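Long-range contacts in deoxyhypusine synthase, putative (Entamoeba histolytica, PDB 7L9R), which probably acts as a deoxyhypusine synthase, using NAD to transfer the aminobutyl group of spermidine to a lysine of the translation factor eIF5A: residues N62-W67 / C87-G92; V115-T120 / T216-A221; E126-K131 / S205-A210; P186-Q191 / V247-L252; T263-L268 / N285-A290. All blocks are in the same frame, centred on the assembly; numbering follows the deposited sequence.

Contact 1. Residues N62-W67 / C87-G92; sequences NKMLTW and CTIYLG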
# COMPACT_ATOMS: atom_id res chain seq x y z
N ASN B 62 -19.54 11.58 18.88
CA ASN B 62 -20.56 12.27 19.66
C ASN B 62 -21.39 11.30 20.48
O ASN B 62 -21.84 11.65 21.58
CB ASN B 62 -21.45 13.10 18.75
CG ASN B 62 -20.79 14.38 18.29
OD1 ASN B 62 -20.03 15.00 19.03
ND2 ASN B 62 -21.07 14.78 17.05
N LYS B 63 -21.61 10.08 19.98
CA LYS B 63 -22.30 9.08 20.77
C LYS B 63 -21.49 8.67 22.00
O LYS B 63 -22.05 8.42 23.07
CB LYS B 63 -22.63 7.86 19.91
CG LYS B 63 -23.70 8.12 18.86
CD LYS B 63 -24.08 6.83 18.15
CE LYS B 63 -25.01 7.09 16.98
NZ LYS B 63 -25.60 5.82 16.45
N MET B 64 -20.15 8.61 21.87
CA MET B 64 -19.32 8.35 23.04
C MET B 64 -19.53 9.42 24.10
O MET B 64 -19.69 9.12 25.28
CB MET B 64 -17.84 8.29 22.66
CG MET B 64 -17.43 7.27 21.61
SD MET B 64 -15.64 7.40 21.31
CE MET B 64 -15.44 6.35 19.87
N LEU B 65 -19.52 10.69 23.68
CA LEU B 65 -19.58 11.79 24.62
C LEU B 65 -20.94 11.91 25.29
O LEU B 65 -21.02 12.30 26.47
CB LEU B 65 -19.22 13.10 23.91
CG LEU B 65 -17.82 13.15 23.30
CD1 LEU B 65 -17.67 14.34 22.37
CD2 LEU B 65 -16.76 13.19 24.39
N THR B 66 -22.03 11.58 24.58
CA THR B 66 -23.38 11.78 25.09
C THR B 66 -24.02 10.52 25.66
O THR B 66 -25.16 10.59 26.13
CB THR B 66 -24.29 12.33 23.98
OG1 THR B 66 -24.42 11.35 22.94
CG2 THR B 66 -23.72 13.61 23.40
N TRP B 67 -23.34 9.38 25.62
CA TRP B 67 -23.96 8.14 26.05
C TRP B 67 -24.39 8.20 27.51
O TRP B 67 -23.65 8.69 28.37
CB TRP B 67 -23.02 6.95 25.85
CG TRP B 67 -23.64 5.64 26.25
CD1 TRP B 67 -24.32 4.78 25.45
CD2 TRP B 67 -23.66 5.06 27.57
NE1 TRP B 67 -24.76 3.70 26.17
CE2 TRP B 67 -24.36 3.85 27.47
CE3 TRP B 67 -23.14 5.45 28.81
CZ2 TRP B 67 -24.56 3.01 28.57
CZ3 TRP B 67 -23.35 4.62 29.90
CH2 TRP B 67 -24.05 3.42 29.77
N CYS B 87 -19.47 6.63 29.14
CA CYS B 87 -18.55 5.94 28.25
C CYS B 87 -17.12 6.34 28.60
O CYS B 87 -16.80 7.53 28.63
CB CYS B 87 -18.87 6.27 26.80
SG CYS B 87 -17.85 5.41 25.59
N THR B 88 -16.27 5.35 28.87
CA THR B 88 -14.84 5.58 29.00
C THR B 88 -14.23 5.70 27.61
O THR B 88 -14.59 4.94 26.71
CB THR B 88 -14.17 4.43 29.78
OG1 THR B 88 -14.76 4.32 31.08
CG2 THR B 88 -12.69 4.70 29.94
N ILE B 89 -13.36 6.69 27.41
CA ILE B 89 -12.86 7.03 26.09
C ILE B 89 -11.34 6.88 26.07
O ILE B 89 -10.63 7.51 26.86
CB ILE B 89 -13.27 8.45 25.67
CG1 ILE B 89 -14.80 8.56 25.70
CG2 ILE B 89 -12.72 8.78 24.30
CD1 ILE B 89 -15.33 9.88 25.19
N TYR B 90 -10.85 6.08 25.12
CA TYR B 90 -9.44 5.78 24.94
C TYR B 90 -8.96 6.46 23.66
O TYR B 90 -9.58 6.30 22.60
CB TYR B 90 -9.20 4.27 24.83
CG TYR B 90 -9.58 3.50 26.07
CD1 TYR B 90 -10.91 3.18 26.34
CD2 TYR B 90 -8.62 3.10 26.98
CE1 TYR B 90 -11.26 2.49 27.48
CE2 TYR B 90 -8.96 2.40 28.13
CZ TYR B 90 -10.28 2.10 28.38
OH TYR B 90 -10.62 1.41 29.52
N LEU B 91 -7.86 7.20 23.75
CA LEU B 91 -7.30 7.88 22.59
C LEU B 91 -5.93 7.30 22.30
O LEU B 91 -5.02 7.38 23.14
CB LEU B 91 -7.21 9.39 22.83
CG LEU B 91 -6.53 10.18 21.71
CD1 LEU B 91 -7.26 9.99 20.38
CD2 LEU B 91 -6.44 11.65 22.07
N GLY B 92 -5.77 6.73 21.12
CA GLY B 92 -4.49 6.18 20.67
C GLY B 92 -3.98 6.99 19.49
O GLY B 92 -4.75 7.35 18.59
O HOH W 1 -20.97 8.81 27.80
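C87, the first residue of 87-92, meets M64 and W67 at the C-terminal end of helix 51-66, where that helix lies against a strand of the parallel Rossmann-like sheet. The short axes run at 134° to each other. The backbone N of C87 is joined to the helix end by one water, which accepts from C87 N at 3.0 Å and donates to M64 O at 2.8 Å and to W67 O at 2.7 Å. The water thus ties the last turn, and the residue that leaves it, to the strand. The W67 indole lies obliquely beside this link, with CE3 3.9 Å from C87 N. C87 CB approaches to 3.3 Å from M64 O. With SG anti to the backbone N (chi1 -177°), the sulfur comes alongside M64 CB at 4.1 Å. The carbonyl of C87 has a separate partner, the guanidinium of R347. T88 turns its side chain away from the helix, and the next to face it is I89. The I89 branch is extended (chi2 -175°) and brings CD1 against two helix side chains, M64 and L65. M64 offers only its root, since its sulfur end leads away toward F289 and I266. L65 crosses I89 at about a right angle, and the two meet through their terminal methyls, L65 CD2 and I89 CD1, 3.7 Å apart.

Contact 2. Residues V115-T120 / T216-A221; sequences VDYIVT and TIFCPA
Y117 and F218 adopt nearly the same first torsion (chi1 -63° and -61°), each CG swung beside its own backbone N. Their rings therefore leave neighbouring parallel strands side by side and pointing the same way. Y117 CD1 comes to the edge of the F218 ring, near its plane, 3.6 Å from CE2. A face of the same phenyl ring carries the CG2 methyl of T216, offset toward the rim, while T216 CB lies 3.9 Å from Y117 CD1. On the opposite face of the sheet I118 and I217 repeat the side-by-side pattern with CB of I118 4.0 Å from CG1 of I217.

The backbones are laced by three bonds in parallel register. I118 N reaches T216 O at 3.0 Å in the carbonyl plane, F218 N reaches I118 O at 2.8 Å, and T120 N reaches F218 O at 3.0 Å. Beyond the last of these the chains part, and a water links them, donating to T120 O and accepting from A221 N, each at 2.9 Å. T120 OG1 is bonded to F93 O of the next strand.

Strand 216-218 is the outermost strand at this end of the chain's sheet, and strand 117-120 separates it from 87-93, whose Y90 ring meets that of Y117. Helix 247-258 covers the Y117, V119 and F218 face through S256, I253 and D249. I217 packs on I193 of helix 189-200.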
# COMPACT_ATOMS: atom_id res chain seq x y z
N VAL B 115 -10.96 12.87 27.13
CA VAL B 115 -10.62 11.46 27.07
C VAL B 115 -10.13 11.02 28.44
O VAL B 115 -9.74 11.83 29.28
CB VAL B 115 -9.57 11.15 25.98
CG1 VAL B 115 -10.04 11.67 24.63
CG2 VAL B 115 -8.22 11.75 26.35
N ASP B 116 -10.15 9.70 28.66
CA ASP B 116 -9.80 9.13 29.95
C ASP B 116 -8.45 8.43 29.96
O ASP B 116 -7.79 8.40 31.00
CB ASP B 116 -10.88 8.13 30.38
CG ASP B 116 -12.26 8.77 30.44
OD1 ASP B 116 -12.39 9.83 31.11
OD2 ASP B 116 -13.20 8.24 29.82
N TYR B 117 -8.02 7.88 28.82
CA TYR B 117 -6.77 7.16 28.72
C TYR B 117 -6.17 7.42 27.36
O TYR B 117 -6.88 7.62 26.38
CB TYR B 117 -6.95 5.64 28.90
CG TYR B 117 -7.47 5.21 30.24
CD1 TYR B 117 -6.61 5.05 31.32
CD2 TYR B 117 -8.82 4.93 30.44
CE1 TYR B 117 -7.07 4.64 32.55
CE2 TYR B 117 -9.30 4.52 31.68
CZ TYR B 117 -8.41 4.38 32.73
OH TYR B 117 -8.86 3.96 33.97
N ILE B 118 -4.84 7.39 27.31
CA ILE B 118 -4.10 7.52 26.06
C ILE B 118 -3.19 6.31 25.90
O ILE B 118 -2.62 5.82 26.88
CB ILE B 118 -3.30 8.83 26.01
CG1 ILE B 118 -4.23 10.03 25.85
CG2 ILE B 118 -2.27 8.81 24.89
CD1 ILE B 118 -3.51 11.35 25.81
N VAL B 119 -3.10 5.80 24.68
CA VAL B 119 -2.10 4.81 24.31
C VAL B 119 -1.29 5.41 23.17
O VAL B 119 -1.86 5.96 22.23
CB VAL B 119 -2.74 3.48 23.89
CG1 VAL B 119 -1.66 2.46 23.57
CG2 VAL B 119 -3.66 2.95 24.98
N THR B 120 0.03 5.36 23.29
CA THR B 120 0.86 5.91 22.23
C THR B 120 2.12 5.07 22.07
O THR B 120 2.28 4.03 22.72
CB THR B 120 1.16 7.40 22.48
OG1 THR B 120 1.80 7.95 21.32
CG2 THR B 120 2.04 7.58 23.70
N THR B 216 -4.27 8.75 32.39
CA THR B 216 -3.14 7.84 32.36
C THR B 216 -2.72 7.59 30.93
O THR B 216 -3.56 7.34 30.05
CB THR B 216 -3.51 6.54 33.07
OG1 THR B 216 -3.97 6.84 34.40
CG2 THR B 216 -2.32 5.59 33.14
N ILE B 217 -1.41 7.65 30.68
CA ILE B 217 -0.83 7.48 29.35
C ILE B 217 -0.03 6.19 29.35
O ILE B 217 0.95 6.05 30.10
CB ILE B 217 0.04 8.68 28.95
CG1 ILE B 217 -0.79 9.97 28.93
CG2 ILE B 217 0.70 8.43 27.60
CD1 ILE B 217 0.03 11.22 28.66
N PHE B 218 -0.44 5.24 28.52
CA PHE B 218 0.27 3.98 28.35
C PHE B 218 1.22 4.08 27.16
O PHE B 218 0.88 4.66 26.13
CB PHE B 218 -0.71 2.83 28.15
CG PHE B 218 -1.64 2.62 29.31
CD1 PHE B 218 -1.21 1.94 30.44
CD2 PHE B 218 -2.92 3.13 29.28
CE1 PHE B 218 -2.06 1.76 31.52
CE2 PHE B 218 -3.78 2.96 30.36
CZ PHE B 218 -3.35 2.27 31.48
N CYS B 219 2.42 3.53 27.33
CA CYS B 219 3.43 3.52 26.28
C CYS B 219 4.38 2.36 26.52
O CYS B 219 5.50 2.56 27.02
CB CYS B 219 4.18 4.86 26.24
SG CYS B 219 5.33 5.02 24.84
N PRO B 220 3.98 1.13 26.18
CA PRO B 220 4.84 -0.03 26.47
C PRO B 220 6.22 0.07 25.83
O PRO B 220 7.18 -0.47 26.39
CB PRO B 220 4.04 -1.20 25.88
CG PRO B 220 2.64 -0.73 25.85
CD PRO B 220 2.70 0.74 25.56
N ALA B 221 6.36 0.76 24.71
CA ALA B 221 7.64 0.88 24.04
C ALA B 221 8.41 2.15 24.43
O ALA B 221 9.27 2.60 23.66
CB ALA B 221 7.45 0.82 22.52
O HOH W 2 4.27 2.00 23.15

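Contact 3. Residues E126-K131 / S205-A210; sequences ETDIMK and SVITWA
D128 and the first turn of helix 206-212 are joined chiefly by hydrogen bonds. The carboxylate makes a two-pronged grip on consecutive backbone N-H groups: V206 N donates to D128 OD1 at 2.9 Å, and I207 N donates to D128 OD2, also at 2.9 Å. Both bonds are nearly straight, and each oxygen is met on its syn side, modestly out of the carboxylate plane. CG opposite the backbone N (chi1 -174°) carries the D128 carboxylate across to the other helix. At the N-cap position, S205 OG and T208 OG1 share a hydrogen bond of 3.0 Å, and S205 OG also bonds D202 O.

Charge adds a second grip, since D128 OD1 forms a salt bridge with R103 NE. This buried carboxylate thus faces a guanidinium and the positive end of a helix, both of which would be expected to stabilise its anionic form.

Two carbons make van der Waals contact with D128 OD2, S205 CB at 3.3 Å and I207 CG2 at 3.5 Å. The apolar pair is I129 and I207, which cross obliquely, I129 CG1 touching I207 CD1 at 3.7 Å.

The two short helical axes stand at 103°, and D128, within its helix, meets the opening N-H groups of V206 and I207, flank to start. It is the classic pairing of a buried acidic side chain with a helix N-terminus, here between the helix that follows strand 117-120 and the one that precedes strand 216-218.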
# COMPACT_ATOMS: atom_id res chain seq x y z
N GLU B 126 8.72 12.03 24.27
CA GLU B 126 9.90 12.88 24.15
C GLU B 126 9.66 14.03 23.17
O GLU B 126 10.23 15.12 23.34
CB GLU B 126 11.11 12.05 23.72
CG GLU B 126 11.43 10.90 24.67
CD GLU B 126 10.79 9.58 24.26
OE1 GLU B 126 9.60 9.58 23.88
OE2 GLU B 126 11.49 8.54 24.32
N THR B 127 8.83 13.81 22.16
CA THR B 127 8.46 14.88 21.24
C THR B 127 7.65 15.96 21.96
O THR B 127 7.89 17.16 21.75
CB THR B 127 7.67 14.30 20.07
OG1 THR B 127 8.47 13.32 19.41
CG2 THR B 127 7.25 15.38 19.07
N ASP B 128 6.71 15.55 22.81
CA ASP B 128 5.90 16.51 23.57
C ASP B 128 6.79 17.37 24.47
O ASP B 128 6.61 18.59 24.53
CB ASP B 128 4.85 15.74 24.38
CG ASP B 128 3.87 16.65 25.10
OD1 ASP B 128 3.34 17.60 24.48
OD2 ASP B 128 3.59 16.38 26.30
N ILE B 129 7.77 16.74 25.12
CA ILE B 129 8.75 17.46 25.94
C ILE B 129 9.61 18.36 25.07
O ILE B 129 9.84 19.53 25.40
CB ILE B 129 9.62 16.46 26.73
CG1 ILE B 129 8.78 15.68 27.74
CG2 ILE B 129 10.79 17.17 27.40
CD1 ILE B 129 9.53 14.51 28.37
N MET B 130 10.11 17.83 23.95
CA MET B 130 11.02 18.57 23.09
C MET B 130 10.38 19.86 22.58
O MET B 130 11.04 20.90 22.51
CB MET B 130 11.45 17.68 21.92
CG MET B 130 12.46 18.30 20.98
SD MET B 130 12.99 17.17 19.67
CE MET B 130 13.26 15.66 20.60
N LYS B 131 9.08 19.81 22.25
CA LYS B 131 8.40 21.00 21.74
C LYS B 131 8.23 22.09 22.78
O LYS B 131 7.92 23.22 22.41
CB LYS B 131 7.03 20.62 21.17
CG LYS B 131 7.11 19.89 19.84
CD LYS B 131 5.73 19.58 19.29
CE LYS B 131 5.82 19.22 17.81
NZ LYS B 131 4.48 18.97 17.20
N SER B 205 2.08 21.34 26.97
CA SER B 205 2.40 19.95 26.71
C SER B 205 1.23 19.04 27.07
O SER B 205 0.43 19.33 27.97
CB SER B 205 3.64 19.51 27.49
OG SER B 205 3.30 19.12 28.80
N VAL B 206 1.13 17.93 26.34
CA VAL B 206 0.13 16.91 26.63
C VAL B 206 0.36 16.30 28.02
O VAL B 206 -0.58 16.18 28.82
CB VAL B 206 0.13 15.83 25.53
CG1 VAL B 206 -0.75 14.65 25.92
CG2 VAL B 206 -0.32 16.43 24.19
N ILE B 207 1.61 15.95 28.33
CA ILE B 207 1.84 15.16 29.54
C ILE B 207 1.61 15.97 30.81
O ILE B 207 1.15 15.43 31.82
CB ILE B 207 3.25 14.52 29.55
CG1 ILE B 207 4.34 15.60 29.59
CG2 ILE B 207 3.43 13.60 28.35
CD1 ILE B 207 5.73 15.02 29.78
N THR B 208 1.88 17.28 30.79
CA THR B 208 1.59 18.07 31.99
C THR B 208 0.10 18.08 32.29
O THR B 208 -0.31 17.92 33.44
CB THR B 208 2.12 19.49 31.85
OG1 THR B 208 3.55 19.48 31.80
CG2 THR B 208 1.64 20.35 33.02
N TRP B 209 -0.73 18.25 31.25
CA TRP B 209 -2.17 18.26 31.45
C TRP B 209 -2.71 16.87 31.75
O TRP B 209 -3.74 16.74 32.43
CB TRP B 209 -2.87 18.86 30.24
CG TRP B 209 -2.90 20.37 30.25
CD1 TRP B 209 -2.13 21.21 29.50
CD2 TRP B 209 -3.73 21.20 31.06
NE1 TRP B 209 -2.43 22.51 29.79
CE2 TRP B 209 -3.41 22.54 30.75
CE3 TRP B 209 -4.71 20.95 32.03
CZ2 TRP B 209 -4.04 23.63 31.36
CZ3 TRP B 209 -5.34 22.04 32.64
CH2 TRP B 209 -5.00 23.36 32.30
N ALA B 210 -2.06 15.82 31.25
CA ALA B 210 -2.50 14.48 31.59
C ALA B 210 -2.25 14.19 33.07
O ALA B 210 -3.09 13.56 33.73
CB ALA B 210 -1.81 13.45 30.71

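Contact 4. Residues P186-Q191 / V247-L252; sequences PFTPSQ and VQDLRL
D249 OD1 is gripped by two hydroxyls: S190 OG donates to it at 2.8 Å and T188 OG1 at 3.0 Å. The two arrive differently. The serine comes on the syn side, close to the carboxylate plane, whereas the threonine reaches over it, 51° out of that plane. The other oxygen, D249 OD2, uses its syn lone pair for S190 N at 2.9 Å, so three bonds fix the rotation of the buried carboxylate. P189 crosses the carboxylate obliquely from the same face as the threonine hydroxyl, its CD 3.3 Å from D249 OD2.

The T188 CG2 methyl touches Q248 CB of helix 247-258 at 3.5 Å, the two side chains crossing at about a right angle. The Q248 amide finds its hydrogen bond with D245 OD2. At the start of the contact P186 also packs against M243 of the second subunit.

T188 OG1 serves both directions, donating to D249 and accepting from Q191 N at 3.2 Å. In return Q191 OE1 takes a weak bond from T188 N at 3.3 Å. T188 and Q191 thus form a capping box at the N-terminus of helix 189-200, an arrangement here reinforced by an aspartate from helix 247-258.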
# COMPACT_ATOMS: atom_id res chain seq x y z
N PRO B 186 10.51 -1.58 40.52
CA PRO B 186 10.39 -0.94 39.21
C PRO B 186 9.17 -0.04 39.07
O PRO B 186 8.14 -0.23 39.72
CB PRO B 186 10.28 -2.13 38.24
CG PRO B 186 9.76 -3.25 39.08
CD PRO B 186 10.34 -3.04 40.45
N PHE B 187 9.34 0.98 38.24
CA PHE B 187 8.32 1.89 37.74
C PHE B 187 7.67 1.34 36.47
O PHE B 187 8.27 0.54 35.75
CB PHE B 187 8.95 3.25 37.46
CG PHE B 187 9.50 3.92 38.69
CD1 PHE B 187 8.66 4.61 39.54
CD2 PHE B 187 10.83 3.78 39.02
CE1 PHE B 187 9.16 5.22 40.69
CE2 PHE B 187 11.34 4.37 40.18
CZ PHE B 187 10.50 5.09 41.00
N THR B 188 6.44 1.76 36.21
CA THR B 188 5.84 1.44 34.93
C THR B 188 5.94 2.63 33.99
O THR B 188 6.20 3.75 34.43
CB THR B 188 4.37 1.04 35.10
OG1 THR B 188 3.58 2.21 35.34
CG2 THR B 188 4.21 0.08 36.26
N PRO B 189 5.76 2.43 32.68
CA PRO B 189 5.79 3.59 31.78
C PRO B 189 4.77 4.67 32.14
O PRO B 189 5.13 5.85 32.19
CB PRO B 189 5.50 2.96 30.41
CG PRO B 189 6.07 1.59 30.53
CD PRO B 189 5.80 1.16 31.94
N SER B 190 3.53 4.28 32.44
CA SER B 190 2.52 5.28 32.76
C SER B 190 2.90 6.08 34.01
O SER B 190 2.64 7.28 34.08
CB SER B 190 1.15 4.62 32.95
OG SER B 190 1.06 4.00 34.22
N GLN B 191 3.52 5.41 34.99
CA GLN B 191 3.98 6.13 36.18
C GLN B 191 5.10 7.11 35.85
O GLN B 191 5.10 8.24 36.33
CB GLN B 191 4.46 5.15 37.25
CG GLN B 191 3.40 4.24 37.81
CD GLN B 191 3.99 3.16 38.71
OE1 GLN B 191 5.21 3.12 38.91
NE2 GLN B 191 3.14 2.30 39.25
N VAL B 247 4.09 -5.29 33.29
CA VAL B 247 2.93 -6.09 33.67
C VAL B 247 1.89 -5.22 34.37
O VAL B 247 0.68 -5.37 34.14
CB VAL B 247 3.35 -7.30 34.52
CG1 VAL B 247 2.12 -8.11 34.95
CG2 VAL B 247 4.32 -8.19 33.77
N GLN B 248 2.33 -4.31 35.25
CA GLN B 248 1.37 -3.49 35.98
C GLN B 248 0.55 -2.62 35.04
O GLN B 248 -0.67 -2.50 35.21
CB GLN B 248 2.07 -2.61 37.01
CG GLN B 248 2.57 -3.33 38.24
CD GLN B 248 3.53 -2.47 39.04
OE1 GLN B 248 3.12 -1.48 39.67
NE2 GLN B 248 4.82 -2.82 39.01
N ASP B 249 1.19 -2.05 34.02
CA ASP B 249 0.46 -1.25 33.04
C ASP B 249 -0.50 -2.13 32.23
O ASP B 249 -1.63 -1.72 31.94
CB ASP B 249 1.43 -0.51 32.12
CG ASP B 249 1.75 0.90 32.61
OD1 ASP B 249 1.25 1.30 33.69
OD2 ASP B 249 2.52 1.61 31.92
N LEU B 250 -0.06 -3.35 31.88
CA LEU B 250 -0.96 -4.31 31.24
C LEU B 250 -2.20 -4.54 32.09
O LEU B 250 -3.32 -4.61 31.56
CB LEU B 250 -0.23 -5.63 31.01
CG LEU B 250 -1.03 -6.72 30.31
CD1 LEU B 250 -1.35 -6.35 28.86
CD2 LEU B 250 -0.33 -8.06 30.39
N ARG B 251 -2.03 -4.67 33.41
CA ARG B 251 -3.18 -4.90 34.28
C ARG B 251 -4.05 -3.66 34.43
O ARG B 251 -5.28 -3.79 34.54
CB ARG B 251 -2.69 -5.38 35.65
CG ARG B 251 -1.82 -6.64 35.56
CD ARG B 251 -1.64 -7.35 36.90
NE ARG B 251 -0.86 -6.57 37.85
CZ ARG B 251 -1.34 -6.02 38.96
NH1 ARG B 251 -2.61 -6.17 39.31
NH2 ARG B 251 -0.53 -5.31 39.73
N LEU B 252 -3.46 -2.46 34.43
CA LEU B 252 -4.26 -1.24 34.54
C LEU B 252 -5.21 -1.09 33.35
O LEU B 252 -6.42 -0.93 33.53
CB LEU B 252 -3.38 -0.00 34.63
CG LEU B 252 -2.75 0.41 35.95
CD1 LEU B 252 -1.99 1.71 35.73
CD2 LEU B 252 -3.82 0.57 37.03

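Contact 5. Residues T263-L268 / N285-A290; sequences TGVIIL and NEADFA. Unlike the reference sequence in segment 285-290: E286 (reference Gly).
T263 and D288 cross at about a right angle, and each side chain binds the backbone of the other. T263 OG1, placed between its own N and carbonyl carbon (chi1 64°), accepts from D288 N at 3.1 Å. D288 OD2 in turn accepts T263 N at 3.0 Å through its anti lone pair. E262 OE1 lies close to the same carboxylate oxygen, a like-charge neighbour that may make it harder for both acids to be ionised at once.

A287 aims its methyl at the strand from beside this pair, 3.3 Å from T263 OG1 and 3.7 Å from V265 CG2. From F289 onward the chain settles into parallel pairing: F289 N meets T263 O at 3.1 Å, in the carbonyl plane, and V265 N meets F289 O at 2.8 Å. A CA-H...O contact follows, A290 CA standing 3.2 Å from V265 O. F289 turns its ring to the opposite face of the sheet from V265 and A290, its CD2 flank set obliquely near T263 O.

That ring rests on I60 and M64 of helix 51-66. Strand 262-268 pairs along its other edge with 87-93, and strand 289-294 lies between 262-268 and 322-327.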
# COMPACT_ATOMS: atom_id res chain seq x y z
N THR B 263 -17.44 1.63 26.63
CA THR B 263 -16.11 1.89 26.08
C THR B 263 -16.19 2.59 24.73
O THR B 263 -16.99 2.21 23.86
CB THR B 263 -15.31 0.60 25.91
OG1 THR B 263 -15.96 -0.24 24.94
CG2 THR B 263 -15.19 -0.15 27.21
N GLY B 264 -15.34 3.58 24.54
CA GLY B 264 -15.13 4.18 23.24
C GLY B 264 -13.65 4.24 22.91
O GLY B 264 -12.83 4.51 23.78
N VAL B 265 -13.33 3.99 21.65
CA VAL B 265 -11.94 3.88 21.22
C VAL B 265 -11.74 4.72 19.97
O VAL B 265 -12.51 4.61 19.01
CB VAL B 265 -11.54 2.41 20.97
CG1 VAL B 265 -10.21 2.33 20.31
CG2 VAL B 265 -11.49 1.67 22.29
N ILE B 266 -10.70 5.55 19.98
CA ILE B 266 -10.30 6.38 18.85
C ILE B 266 -8.82 6.14 18.63
O ILE B 266 -8.01 6.41 19.53
CB ILE B 266 -10.57 7.87 19.10
CG1 ILE B 266 -12.03 8.10 19.50
CG2 ILE B 266 -10.22 8.71 17.86
CD1 ILE B 266 -12.31 9.49 20.03
N ILE B 267 -8.46 5.63 17.46
CA ILE B 267 -7.08 5.26 17.16
C ILE B 267 -6.65 5.96 15.88
O ILE B 267 -7.27 5.77 14.83
CB ILE B 267 -6.91 3.74 17.03
CG1 ILE B 267 -7.35 3.05 18.32
CG2 ILE B 267 -5.45 3.40 16.75
CD1 ILE B 267 -7.35 1.55 18.24
N LEU B 268 -5.59 6.75 15.97
CA LEU B 268 -5.06 7.48 14.83
C LEU B 268 -3.72 6.86 14.47
O LEU B 268 -2.81 6.83 15.31
CB LEU B 268 -4.91 8.96 15.16
CG LEU B 268 -6.06 9.57 15.97
CD1 LEU B 268 -5.73 11.00 16.38
CD2 LEU B 268 -7.36 9.53 15.19
N ASN B 285 -12.97 -8.47 22.45
CA ASN B 285 -13.81 -8.01 21.36
C ASN B 285 -13.62 -6.52 21.15
O ASN B 285 -12.99 -5.83 21.96
CB ASN B 285 -15.30 -8.32 21.62
CG ASN B 285 -15.69 -9.72 21.20
OD1 ASN B 285 -15.45 -10.12 20.06
ND2 ASN B 285 -16.28 -10.47 22.12
N GLU B 286 -14.18 -6.01 20.06
CA GLU B 286 -14.12 -4.59 19.79
C GLU B 286 -14.87 -3.81 20.87
O GLU B 286 -15.57 -4.37 21.72
CB GLU B 286 -14.68 -4.28 18.40
CG GLU B 286 -13.85 -4.85 17.25
CD GLU B 286 -13.63 -3.86 16.13
OE1 GLU B 286 -14.26 -2.78 16.15
OE2 GLU B 286 -12.82 -4.15 15.22
N ALA B 287 -14.71 -2.49 20.84
CA ALA B 287 -15.32 -1.62 21.82
C ALA B 287 -16.77 -1.34 21.43
O ALA B 287 -17.21 -1.65 20.32
CB ALA B 287 -14.54 -0.31 21.93
N ASP B 288 -17.53 -0.77 22.37
CA ASP B 288 -18.90 -0.39 22.06
C ASP B 288 -18.94 0.65 20.95
O ASP B 288 -19.80 0.59 20.06
CB ASP B 288 -19.60 0.16 23.31
CG ASP B 288 -19.69 -0.85 24.43
OD1 ASP B 288 -20.24 -1.95 24.20
OD2 ASP B 288 -19.21 -0.54 25.54
N PHE B 289 -18.01 1.60 20.97
CA PHE B 289 -17.83 2.60 19.93
C PHE B 289 -16.36 2.64 19.53
O PHE B 289 -15.48 2.64 20.39
CB PHE B 289 -18.28 3.99 20.39
CG PHE B 289 -19.69 4.05 20.90
CD1 PHE B 289 -20.76 4.01 20.02
CD2 PHE B 289 -19.95 4.17 22.25
CE1 PHE B 289 -22.07 4.08 20.48
CE2 PHE B 289 -21.25 4.24 22.73
CZ PHE B 289 -22.31 4.19 21.84
N ALA B 290 -16.09 2.68 18.23
CA ALA B 290 -14.71 2.66 17.77
C ALA B 290 -14.57 3.48 16.50
O ALA B 290 -15.40 3.39 15.59
CB ALA B 290 -14.21 1.23 17.53

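Overall arrangement
Three contacts share one parallel sheet. Strand 87-93 of contact 1 stands between contact 2 and contact 5, joined by probable hydrogen bonds from L91 N to Y117 O at 2.8 Å and from G264 N to T88 O at 2.7 Å. Contacts 1 and 5 have centres about 8 Å apart. Contacts 3 and 4 lie among helices around strand 216-218, outermost in this chain's sheet: I217 CD1 reaches A210 CB at 3.5 Å, and I217 O lies 3.2 Å from S190 CB. Contacts 3 and 5 are farthest apart, about 24 Å between centres. The sheet fits the NAD-binding fold of the family, and contact 4 also reaches a second subunit.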